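Farnesyl diphosphate phosphatase YisP (Bacillus subtilis subsp. subtilis, PDB 3WE9) hydrolyses farnesyl diphosphate to farnesol and diphosphate as a monomeric phosphatase of the phytoene/squalene synthase family, and is involved in biofilm formation. Local coordinates at residues 185-190 against 196-201; 163-168 against 203-208; 8-13 against 83-88; 13-18 against 88-93. One frame throughout, in Å; residues are numbered along the deposited sequence.

Interaction 1 of 4, residues 185-190 against 196-201; sequences FGYTEA and TVNKAF
Phe-185 and Ala-200 meet where a Schellman motif ends helix 179-185 and the chain turns back against the start of helix 199-221. The carbonyl oxygen of Phe-185 rests on the methyl of Ala-200, O to CB 3.4 Å, while the Phe-185 ring leads off toward Met-203 and Thr-204. Gly-186 is the C-prime residue of the motif; its positive phi, a backbone shape glycine adopts easily, redirects the chain and brings its backbone against the same methyl. Tyr-187 follows and buries more surface than any other residue here. Its CG is trans to the backbone N (chi1 -169°), which sends the ring alongside the Phe-201 side chain, both pointing the same way. Phe-201 CB sits over one face, 3.9 Å from the centroid of the Tyr-187 ring, and the methyl of Ala-200 lies at the ring's edge. Beyond it the phenol donates to a backbone carbonyl, Tyr-187 OH to Thr-196 O, 2.7 Å, meeting the oxygen from 20° off the carbonyl plane. A phenylalanine here would keep the ring packing but would probably leave Thr-196 O without this donor and the loop before helix 199-221 less firmly tied. Phe-256 and Leu-192 also touch the Tyr-187 side chain. Thr-188 is the N-cap residue of helix 189-194, its hydroxyl accepting from Asp-191 N. The corresponding N-cap of helix 199-221 is Asn-198, whose amide plane stands at 87° to the Tyr-187 ring; its OD1 lies 3.4 Å from Tyr-187 CD1 and accepts the capping bond from Phe-201 N at 2.8 Å.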
# COMPACT_ATOMS: atom_id res chain seq x y z
N PHE A 185 14.56 -21.30 -7.65
CA PHE A 185 14.13 -22.34 -6.72
C PHE A 185 13.44 -23.56 -7.33
O PHE A 185 13.02 -24.46 -6.60
CB PHE A 185 13.24 -21.70 -5.65
CG PHE A 185 13.89 -20.52 -4.96
CD1 PHE A 185 15.07 -20.70 -4.23
CD2 PHE A 185 13.35 -19.24 -5.07
CE1 PHE A 185 15.71 -19.60 -3.63
CE2 PHE A 185 13.98 -18.14 -4.48
CZ PHE A 185 15.17 -18.33 -3.76
N GLY A 186 13.32 -23.59 -8.65
CA GLY A 186 12.69 -24.72 -9.30
C GLY A 186 11.17 -24.76 -9.26
O GLY A 186 10.58 -25.84 -9.34
N TYR A 187 10.53 -23.60 -9.13
CA TYR A 187 9.07 -23.54 -9.11
C TYR A 187 8.65 -23.40 -10.57
O TYR A 187 9.01 -22.43 -11.24
CB TYR A 187 8.58 -22.34 -8.30
CG TYR A 187 7.09 -22.37 -8.02
CD1 TYR A 187 6.51 -23.45 -7.35
CD2 TYR A 187 6.26 -21.32 -8.42
CE1 TYR A 187 5.14 -23.50 -7.11
CE2 TYR A 187 4.89 -21.36 -8.18
CZ TYR A 187 4.34 -22.45 -7.52
OH TYR A 187 2.98 -22.50 -7.29
N THR A 188 7.86 -24.35 -11.05
CA THR A 188 7.44 -24.37 -12.45
C THR A 188 6.18 -23.60 -12.82
O THR A 188 5.33 -23.34 -11.98
CB THR A 188 7.24 -25.82 -12.91
OG1 THR A 188 6.13 -26.39 -12.20
CG2 THR A 188 8.48 -26.63 -12.60
N GLU A 189 6.06 -23.26 -14.10
CA GLU A 189 4.87 -22.58 -14.61
C GLU A 189 3.68 -23.48 -14.32
O GLU A 189 2.60 -23.00 -13.99
CB GLU A 189 4.97 -22.35 -16.12
CG GLU A 189 5.91 -21.24 -16.56
CD GLU A 189 5.33 -19.86 -16.32
OE1 GLU A 189 4.15 -19.76 -15.91
OE2 GLU A 189 6.05 -18.86 -16.56
N ALA A 190 3.88 -24.79 -14.45
CA ALA A 190 2.81 -25.75 -14.20
C ALA A 190 2.39 -25.71 -12.73
O ALA A 190 1.20 -25.76 -12.42
CB ALA A 190 3.26 -27.16 -14.58
N THR A 196 0.13 -24.68 -6.80
CA THR A 196 0.80 -25.62 -5.90
C THR A 196 1.68 -24.92 -4.88
O THR A 196 2.57 -24.14 -5.23
CB THR A 196 1.66 -26.62 -6.67
OG1 THR A 196 0.85 -27.30 -7.64
CG2 THR A 196 2.27 -27.65 -5.71
N VAL A 197 1.45 -25.22 -3.60
CA VAL A 197 2.25 -24.64 -2.53
C VAL A 197 3.23 -25.69 -2.05
O VAL A 197 2.90 -26.53 -1.21
CB VAL A 197 1.39 -24.18 -1.34
CG1 VAL A 197 2.29 -23.64 -0.23
CG2 VAL A 197 0.41 -23.11 -1.79
N ASN A 198 4.43 -25.67 -2.62
CA ASN A 198 5.47 -26.61 -2.23
C ASN A 198 6.66 -25.80 -1.73
O ASN A 198 6.58 -24.57 -1.64
CB ASN A 198 5.87 -27.49 -3.42
CG ASN A 198 6.17 -26.68 -4.68
OD1 ASN A 198 6.52 -25.51 -4.61
ND2 ASN A 198 6.03 -27.32 -5.84
N LYS A 199 7.75 -26.49 -1.40
CA LYS A 199 8.95 -25.83 -0.91
C LYS A 199 9.47 -24.80 -1.91
O LYS A 199 9.89 -23.71 -1.53
CB LYS A 199 10.04 -26.87 -0.63
CG LYS A 199 11.35 -26.27 -0.13
CD LYS A 199 11.14 -25.48 1.17
CE LYS A 199 12.47 -24.94 1.70
NZ LYS A 199 12.29 -24.13 2.93
N ALA A 200 9.44 -25.15 -3.19
CA ALA A 200 9.90 -24.25 -4.25
C ALA A 200 9.09 -22.95 -4.22
O ALA A 200 9.62 -21.86 -4.43
CB ALA A 200 9.76 -24.92 -5.61
N PHE A 201 7.79 -23.07 -3.96
CA PHE A 201 6.95 -21.89 -3.89
C PHE A 201 7.23 -21.03 -2.67
O PHE A 201 7.33 -19.80 -2.78
CB PHE A 201 5.46 -22.23 -3.90
CG PHE A 201 4.58 -21.02 -3.69
CD1 PHE A 201 4.55 -20.00 -4.63
CD2 PHE A 201 3.85 -20.87 -2.51
CE1 PHE A 201 3.81 -18.84 -4.41
CE2 PHE A 201 3.10 -19.71 -2.28
CZ PHE A 201 3.08 -18.69 -3.23

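Interaction 2 of 4, residues 163-168 against 203-208; sequences RFLSDL and MTWEYI
Leu-165 and Trp-205 join the C-terminal end of helix 145-165 to helix 199-221, inside the all-helical fold of the squalene/phytoene synthase family. Just beyond Leu-165, Asp-167 opens an Asp-Leu-Gly-Thr-Asp sequence of DXXXD form, which probably corresponds to an aspartate-rich motif of the family; the contact thus packs beside that part of the chain. Leu-165 is gripped by the indole in two ways. Its carbonyl oxygen takes the indole N-H, Trp-205 NE1 to Leu-165 O 3.0 Å, in a nearly straight bond (171°) with the oxygen only 2° out of the ring plane. Its side chain crosses the indole at a slant: CD2 lies over one face, 3.7 Å from the centroid of the five-membered ring of Trp-205, a CH-pi contact offset toward the rim. At chi1 -170° the indole points away from its own backbone N, which carries the ring out from its helix toward the Leu-165 backbone. A leucine in its place would remove the N-H and the flat face, and would probably leave the carbonyl of the buried Leu-165 without this donor and its CD2 methyl poorly packed. His-253 meets the indole edge-to-face, and Leu-245 and Ile-248 of helix 228-250 touch the buried Trp-205 side chain too. One turn along from Trp-205, Ile-208 closes over the same leucine branch and also touches Leu-121 of helix 118-140. Leu-165 CD2 is therefore shared, with Trp-205 CD1 at 3.6 Å and Ile-208 CG2 at 3.9 Å.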
# COMPACT_ATOMS: atom_id res chain seq x y z
N ARG A 163 0.74 -6.52 -0.34
CA ARG A 163 -0.55 -6.79 -0.95
C ARG A 163 -0.39 -7.84 -2.04
O ARG A 163 -1.20 -8.77 -2.14
CB ARG A 163 -1.14 -5.50 -1.54
CG ARG A 163 -1.66 -4.54 -0.49
CD ARG A 163 -2.03 -3.21 -1.11
NE ARG A 163 -2.76 -2.36 -0.17
CZ ARG A 163 -4.04 -2.53 0.15
NH1 ARG A 163 -4.74 -3.51 -0.39
NH2 ARG A 163 -4.62 -1.70 1.02
N PHE A 164 0.65 -7.70 -2.85
CA PHE A 164 0.91 -8.65 -3.92
C PHE A 164 1.09 -10.06 -3.37
O PHE A 164 0.55 -11.02 -3.92
CB PHE A 164 2.17 -8.27 -4.71
CG PHE A 164 2.02 -7.03 -5.55
CD1 PHE A 164 0.79 -6.38 -5.66
CD2 PHE A 164 3.12 -6.52 -6.24
CE1 PHE A 164 0.65 -5.25 -6.46
CE2 PHE A 164 2.99 -5.38 -7.05
CZ PHE A 164 1.75 -4.74 -7.15
N LEU A 165 1.85 -10.18 -2.28
CA LEU A 165 2.13 -11.47 -1.64
C LEU A 165 0.96 -12.07 -0.87
O LEU A 165 1.01 -13.24 -0.47
CB LEU A 165 3.32 -11.31 -0.69
CG LEU A 165 4.70 -11.04 -1.32
CD1 LEU A 165 5.71 -10.67 -0.23
CD2 LEU A 165 5.16 -12.27 -2.07
N SER A 166 -0.09 -11.28 -0.65
CA SER A 166 -1.26 -11.72 0.12
C SER A 166 -2.37 -12.40 -0.68
O SER A 166 -3.32 -12.93 -0.10
CB SER A 166 -1.88 -10.51 0.84
OG SER A 166 -0.96 -9.88 1.71
N ASP A 167 -2.27 -12.40 -2.00
CA ASP A 167 -3.33 -12.97 -2.81
C ASP A 167 -2.86 -13.25 -4.23
O ASP A 167 -2.58 -12.32 -4.99
CB ASP A 167 -4.51 -11.98 -2.82
CG ASP A 167 -5.71 -12.47 -3.60
OD1 ASP A 167 -5.78 -13.66 -3.98
OD2 ASP A 167 -6.62 -11.65 -3.81
N LEU A 168 -2.76 -14.53 -4.56
CA LEU A 168 -2.32 -14.96 -5.89
C LEU A 168 -3.42 -15.78 -6.56
O LEU A 168 -3.13 -16.71 -7.33
CB LEU A 168 -1.03 -15.77 -5.78
CG LEU A 168 0.17 -15.06 -5.15
CD1 LEU A 168 1.38 -16.01 -5.13
CD2 LEU A 168 0.50 -13.79 -5.93
N MET A 203 9.92 -20.82 -0.98
CA MET A 203 11.23 -20.19 -1.14
C MET A 203 11.11 -18.96 -2.04
O MET A 203 11.74 -17.93 -1.80
CB MET A 203 12.24 -21.17 -1.73
CG MET A 203 12.69 -22.22 -0.73
SD MET A 203 13.85 -23.38 -1.46
CE MET A 203 15.40 -22.50 -1.20
N THR A 204 10.30 -19.09 -3.09
CA THR A 204 10.06 -18.00 -4.03
C THR A 204 9.36 -16.86 -3.29
O THR A 204 9.77 -15.70 -3.38
CB THR A 204 9.16 -18.46 -5.20
OG1 THR A 204 9.85 -19.48 -5.95
CG2 THR A 204 8.81 -17.28 -6.12
N TRP A 205 8.32 -17.21 -2.55
CA TRP A 205 7.55 -16.23 -1.79
C TRP A 205 8.41 -15.53 -0.74
O TRP A 205 8.37 -14.31 -0.62
CB TRP A 205 6.37 -16.94 -1.10
CG TRP A 205 5.37 -16.02 -0.49
CD1 TRP A 205 4.22 -15.56 -1.06
CD2 TRP A 205 5.41 -15.47 0.84
NE1 TRP A 205 3.52 -14.77 -0.17
CE2 TRP A 205 4.23 -14.70 1.00
CE3 TRP A 205 6.31 -15.56 1.90
CZ2 TRP A 205 3.94 -14.02 2.20
CZ3 TRP A 205 6.02 -14.89 3.10
CH2 TRP A 205 4.84 -14.13 3.23
N GLU A 206 9.19 -16.30 0.01
CA GLU A 206 10.05 -15.73 1.05
C GLU A 206 11.15 -14.84 0.47
O GLU A 206 11.57 -13.86 1.09
CB GLU A 206 10.65 -16.84 1.92
CG GLU A 206 9.64 -17.57 2.82
CD GLU A 206 9.02 -16.67 3.89
OE1 GLU A 206 9.53 -15.55 4.10
OE2 GLU A 206 8.03 -17.08 4.54
N TYR A 207 11.62 -15.18 -0.72
CA TYR A 207 12.67 -14.39 -1.36
C TYR A 207 12.15 -12.98 -1.64
O TYR A 207 12.86 -12.00 -1.45
CB TYR A 207 13.12 -15.06 -2.67
CG TYR A 207 14.42 -14.50 -3.23
CD1 TYR A 207 15.65 -14.85 -2.68
CD2 TYR A 207 14.41 -13.64 -4.33
CE1 TYR A 207 16.84 -14.35 -3.20
CE2 TYR A 207 15.59 -13.13 -4.86
CZ TYR A 207 16.81 -13.49 -4.30
OH TYR A 207 17.98 -13.02 -4.83
N ILE A 208 10.89 -12.90 -2.09
CA ILE A 208 10.26 -11.62 -2.38
C ILE A 208 9.87 -10.93 -1.06
O ILE A 208 10.00 -9.71 -0.93
CB ILE A 208 8.99 -11.81 -3.27
CG1 ILE A 208 9.39 -12.50 -4.58
CG2 ILE A 208 8.31 -10.47 -3.55
CD1 ILE A 208 8.21 -12.94 -5.43

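Interaction 3 of 4, residues 8-13 against 83-88; sequences MKEIKE and LWKAFD
Lys-85 reaches from helix 84-94 across Glu-10 and Ile-11. Its chain runs extended from CG to NZ, crossing Glu-10 at a slant, so that methylene and ammonium groups both take part: CD of Lys-85 lies 4.0 Å from CB of Glu-10, and NZ ends 3.7 Å from OE1 of Glu-10, a long salt bridge. The length of the pair and the exposure of Lys-85 suggest a loose attraction on the surface rather than a tight ionic link. Nearer the backbone the contact of Lys-85 is largely apolar. Its CB stands 4.1 Å from CG1 of Ile-11, and the same CG1 approaches the Lys-85 carbonyl oxygen at 3.9 Å. Ile-11 presents this branch with a first torsion of -72°, which sets CG1 opposite its own carbonyl carbon; its CG2 touches CB of His-89, one turn farther along helix 84-94. The partners belong to two helices of the all-alpha fold, 6-25 near the N-terminus and 84-94, the first helix after the unmodelled residues 57-81. Their segments cross nearly at right angles (-99°) with axes 8.0 Å apart. The small Ala-86 follows Lys-85 at the crossing: its CA is 4.9 Å from the CA of Ile-11, and its methyl abuts the backbone of helix 6-25, CB to Ile-11 O 4.0 Å. Ala-14 and Tyr-15 touch the Ala-86 side chain as well. Phe-87, next along, meets the rings of Phe-50 and Phe-101, the latter edge-to-face.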
# COMPACT_ATOMS: atom_id res chain seq x y z
N MET A 8 -18.08 24.17 -0.03
CA MET A 8 -17.40 23.51 1.08
C MET A 8 -18.25 22.36 1.59
O MET A 8 -17.74 21.32 1.98
CB MET A 8 -17.13 24.50 2.22
CG MET A 8 -16.33 23.93 3.38
SD MET A 8 -14.74 23.16 2.90
CE MET A 8 -14.08 24.41 1.81
N LYS A 9 -19.57 22.56 1.59
CA LYS A 9 -20.47 21.51 2.04
C LYS A 9 -20.28 20.29 1.15
O LYS A 9 -20.23 19.15 1.63
CB LYS A 9 -21.92 21.98 1.96
CG LYS A 9 -22.26 23.09 2.94
CD LYS A 9 -23.73 23.47 2.84
CE LYS A 9 -24.10 24.57 3.82
NZ LYS A 9 -25.56 24.91 3.71
N GLU A 10 -20.15 20.53 -0.15
CA GLU A 10 -19.96 19.46 -1.11
C GLU A 10 -18.61 18.79 -0.92
O GLU A 10 -18.47 17.58 -1.11
CB GLU A 10 -20.09 20.01 -2.53
CG GLU A 10 -21.34 20.85 -2.72
CD GLU A 10 -21.61 21.16 -4.16
OE1 GLU A 10 -20.66 21.53 -4.88
OE2 GLU A 10 -22.78 21.04 -4.57
N ILE A 11 -17.61 19.59 -0.55
CA ILE A 11 -16.27 19.06 -0.32
C ILE A 11 -16.27 18.12 0.88
O ILE A 11 -15.66 17.05 0.84
CB ILE A 11 -15.26 20.21 -0.09
CG1 ILE A 11 -15.01 20.92 -1.42
CG2 ILE A 11 -13.96 19.68 0.52
CD1 ILE A 11 -14.20 22.20 -1.31
N LYS A 12 -16.97 18.51 1.95
CA LYS A 12 -17.05 17.68 3.15
C LYS A 12 -17.77 16.37 2.86
O LYS A 12 -17.42 15.32 3.40
CB LYS A 12 -17.78 18.43 4.27
CG LYS A 12 -16.99 19.59 4.88
CD LYS A 12 -15.84 19.09 5.77
CE LYS A 12 -15.12 20.26 6.45
NZ LYS A 12 -16.05 21.13 7.22
N GLU A 13 -18.78 16.44 2.01
CA GLU A 13 -19.53 15.25 1.63
C GLU A 13 -18.61 14.32 0.86
O GLU A 13 -18.55 13.12 1.15
CB GLU A 13 -20.72 15.62 0.74
CG GLU A 13 -21.95 16.06 1.51
CD GLU A 13 -23.12 16.38 0.59
OE1 GLU A 13 -23.43 15.55 -0.29
OE2 GLU A 13 -23.72 17.46 0.76
N LEU A 83 -15.81 13.23 -6.83
CA LEU A 83 -14.93 13.02 -5.69
C LEU A 83 -13.74 13.96 -5.83
O LEU A 83 -12.97 14.16 -4.89
CB LEU A 83 -14.44 11.56 -5.68
CG LEU A 83 -14.93 10.63 -4.57
CD1 LEU A 83 -16.39 10.87 -4.27
CD2 LEU A 83 -14.68 9.19 -5.01
N TRP A 84 -13.62 14.56 -7.01
CA TRP A 84 -12.54 15.48 -7.32
C TRP A 84 -12.57 16.73 -6.46
O TRP A 84 -11.53 17.36 -6.23
CB TRP A 84 -12.59 15.89 -8.79
CG TRP A 84 -12.30 14.78 -9.74
CD1 TRP A 84 -11.21 13.94 -9.72
CD2 TRP A 84 -13.07 14.40 -10.88
NE1 TRP A 84 -11.26 13.07 -10.78
CE2 TRP A 84 -12.39 13.33 -11.51
CE3 TRP A 84 -14.27 14.86 -11.44
CZ2 TRP A 84 -12.87 12.71 -12.67
CZ3 TRP A 84 -14.75 14.25 -12.60
CH2 TRP A 84 -14.05 13.18 -13.20
N LYS A 85 -13.75 17.11 -5.99
CA LYS A 85 -13.90 18.29 -5.15
C LYS A 85 -13.02 18.16 -3.91
O LYS A 85 -12.29 19.08 -3.56
CB LYS A 85 -15.36 18.47 -4.74
CG LYS A 85 -16.34 18.41 -5.89
CD LYS A 85 -17.78 18.44 -5.41
CE LYS A 85 -18.74 18.01 -6.51
NZ LYS A 85 -20.16 18.02 -6.07
N ALA A 86 -13.10 17.00 -3.26
CA ALA A 86 -12.31 16.74 -2.06
C ALA A 86 -10.84 16.61 -2.42
O ALA A 86 -9.97 17.02 -1.65
CB ALA A 86 -12.80 15.47 -1.38
N PHE A 87 -10.56 16.04 -3.58
CA PHE A 87 -9.18 15.86 -4.02
C PHE A 87 -8.51 17.20 -4.31
O PHE A 87 -7.34 17.39 -3.96
CB PHE A 87 -9.12 14.96 -5.25
CG PHE A 87 -7.73 14.63 -5.68
CD1 PHE A 87 -7.05 15.44 -6.58
CD2 PHE A 87 -7.08 13.52 -5.16
CE1 PHE A 87 -5.74 15.16 -6.95
CE2 PHE A 87 -5.77 13.22 -5.52
CZ PHE A 87 -5.10 14.05 -6.42
N ASP A 88 -9.23 18.11 -4.96
CA ASP A 88 -8.66 19.42 -5.25
C ASP A 88 -8.42 20.16 -3.95
O ASP A 88 -7.44 20.89 -3.81
CB ASP A 88 -9.60 20.25 -6.13
CG ASP A 88 -9.10 21.68 -6.31
OD1 ASP A 88 -8.00 21.87 -6.87
OD2 ASP A 88 -9.81 22.62 -5.88

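Interaction 4 of 4, residues 13-18 against 88-93; sequences EAYQQC and DHAYRT
Tyr-15 reaches from helix 6-25 to Ala-90 and His-89, on the turn of helix 84-94 beyond the close helix crossing. Its first torsion is skewed off the staggered position (chi1 -93°), and the ring then spans the distance from one helix to the other. The hydroxyl arrives at the backbone of the second helix: OH is 3.4 Å from the Ala-90 methyl CB and 3.2 Å from Ala-90 N, where the angle is too poor for a hydrogen bond. A first torsion of 176° in His-89 swings the imidazole to the side of the phenol, with the two ring planes almost perpendicular (89°). The modelled imidazole comes too near the phenol oxygen and is probably turned over, so the detail there is doubtful. Within the same helix Thr-93 OG1 donates to His-89 O at 2.6 Å, from above the carbonyl plane; Thr-93 N uses the same oxygen. Gln-42 of helix 38-54 also touches Tyr-15. The contact is thus chiefly packing of a long aromatic side chain against a helix, and the polar demand of His-89 O is met within its own helix.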
# COMPACT_ATOMS: atom_id res chain seq x y z
N GLU A 13 -18.78 16.44 2.01
CA GLU A 13 -19.53 15.25 1.63
C GLU A 13 -18.61 14.32 0.86
O GLU A 13 -18.55 13.12 1.15
CB GLU A 13 -20.72 15.62 0.74
CG GLU A 13 -21.95 16.06 1.51
CD GLU A 13 -23.12 16.38 0.59
OE1 GLU A 13 -23.43 15.55 -0.29
OE2 GLU A 13 -23.72 17.46 0.76
N ALA A 14 -17.89 14.87 -0.11
CA ALA A 14 -16.95 14.11 -0.92
C ALA A 14 -15.87 13.45 -0.07
O ALA A 14 -15.46 12.33 -0.35
CB ALA A 14 -16.32 15.01 -1.98
N TYR A 15 -15.39 14.15 0.95
CA TYR A 15 -14.36 13.60 1.83
C TYR A 15 -14.89 12.37 2.58
O TYR A 15 -14.24 11.33 2.63
CB TYR A 15 -13.89 14.64 2.84
CG TYR A 15 -12.67 15.45 2.43
CD1 TYR A 15 -11.49 14.83 2.00
CD2 TYR A 15 -12.67 16.85 2.53
CE1 TYR A 15 -10.34 15.58 1.70
CE2 TYR A 15 -11.53 17.60 2.24
CZ TYR A 15 -10.37 16.96 1.83
OH TYR A 15 -9.23 17.69 1.56
N GLN A 16 -16.07 12.51 3.18
CA GLN A 16 -16.68 11.41 3.92
C GLN A 16 -16.82 10.19 3.04
O GLN A 16 -16.60 9.06 3.48
CB GLN A 16 -18.05 11.82 4.46
CG GLN A 16 -17.96 12.71 5.67
CD GLN A 16 -16.95 12.20 6.68
OE1 GLN A 16 -17.02 11.05 7.12
NE2 GLN A 16 -15.99 13.05 7.04
N GLN A 17 -17.18 10.41 1.78
CA GLN A 17 -17.33 9.30 0.86
C GLN A 17 -15.95 8.71 0.55
O GLN A 17 -15.82 7.51 0.33
CB GLN A 17 -18.04 9.78 -0.41
CG GLN A 17 -19.41 10.35 -0.09
CD GLN A 17 -20.19 10.76 -1.32
OE1 GLN A 17 -21.32 11.24 -1.21
NE2 GLN A 17 -19.61 10.55 -2.50
N CYS A 18 -14.93 9.56 0.55
CA CYS A 18 -13.57 9.07 0.31
C CYS A 18 -13.21 8.14 1.46
O CYS A 18 -12.55 7.13 1.27
CB CYS A 18 -12.57 10.23 0.23
SG CYS A 18 -12.59 11.16 -1.32
N ASP A 88 -9.23 18.11 -4.96
CA ASP A 88 -8.66 19.42 -5.25
C ASP A 88 -8.42 20.16 -3.95
O ASP A 88 -7.44 20.89 -3.81
CB ASP A 88 -9.60 20.25 -6.13
CG ASP A 88 -9.10 21.68 -6.31
OD1 ASP A 88 -8.00 21.87 -6.87
OD2 ASP A 88 -9.81 22.62 -5.88
N HIS A 89 -9.33 19.99 -2.99
CA HIS A 89 -9.19 20.65 -1.70
C HIS A 89 -7.91 20.17 -1.03
O HIS A 89 -7.11 20.98 -0.54
CB HIS A 89 -10.38 20.35 -0.79
CG HIS A 89 -10.24 20.92 0.58
ND1 HIS A 89 -10.56 22.23 0.88
CD2 HIS A 89 -9.77 20.39 1.73
CE1 HIS A 89 -10.29 22.47 2.15
NE2 HIS A 89 -9.81 21.37 2.69
N ALA A 90 -7.72 18.86 -0.99
CA ALA A 90 -6.54 18.26 -0.37
C ALA A 90 -5.28 18.75 -1.08
O ALA A 90 -4.27 19.08 -0.44
CB ALA A 90 -6.62 16.75 -0.44
N TYR A 91 -5.35 18.80 -2.40
CA TYR A 91 -4.24 19.23 -3.23
C TYR A 91 -3.80 20.65 -2.88
O TYR A 91 -2.60 20.93 -2.74
CB TYR A 91 -4.65 19.17 -4.70
CG TYR A 91 -3.50 19.29 -5.66
CD1 TYR A 91 -2.77 18.17 -6.04
CD2 TYR A 91 -3.14 20.53 -6.18
CE1 TYR A 91 -1.71 18.27 -6.92
CE2 TYR A 91 -2.07 20.64 -7.07
CZ TYR A 91 -1.36 19.51 -7.44
OH TYR A 91 -0.31 19.62 -8.32
N ARG A 92 -4.77 21.55 -2.76
CA ARG A 92 -4.49 22.95 -2.45
C ARG A 92 -4.13 23.18 -0.98
O ARG A 92 -3.35 24.07 -0.66
CB ARG A 92 -5.71 23.80 -2.80
CG ARG A 92 -5.97 23.93 -4.30
CD ARG A 92 -7.34 24.54 -4.55
NE ARG A 92 -7.65 25.50 -3.50
CZ ARG A 92 -8.66 25.37 -2.64
NH1 ARG A 92 -9.47 24.33 -2.71
NH2 ARG A 92 -8.83 26.29 -1.70
N THR A 93 -4.68 22.35 -0.11
CA THR A 93 -4.42 22.48 1.32
C THR A 93 -3.02 22.04 1.72
O THR A 93 -2.37 22.68 2.56
CB THR A 93 -5.45 21.68 2.13
OG1 THR A 93 -6.77 22.11 1.78
CG2 THR A 93 -5.22 21.86 3.63

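In the fold
The four contacts form two pairs on opposite sides of the chain's centre. Interactions 1 and 2 share helix 199-221 and touch through Phe-185 with Thr-204 and Phe-201 with Leu-168; interactions 3 and 4 share helices 6-25 and 84-94, their centres about 4 Å apart. Interaction 2 is the most central and is wholly buried, pairing an apolar face with one indole-to-carbonyl bond. Interaction 1, farther out and partly buried, fastens a turn with a phenol-to-carbonyl bond and helix capping. Across the molecule, 8-13 with 83-88 ends at the surface in a long ion pair, whereas 13-18 with 88-93 lies deeper and rests on the packing of one tyrosine against the facing helix.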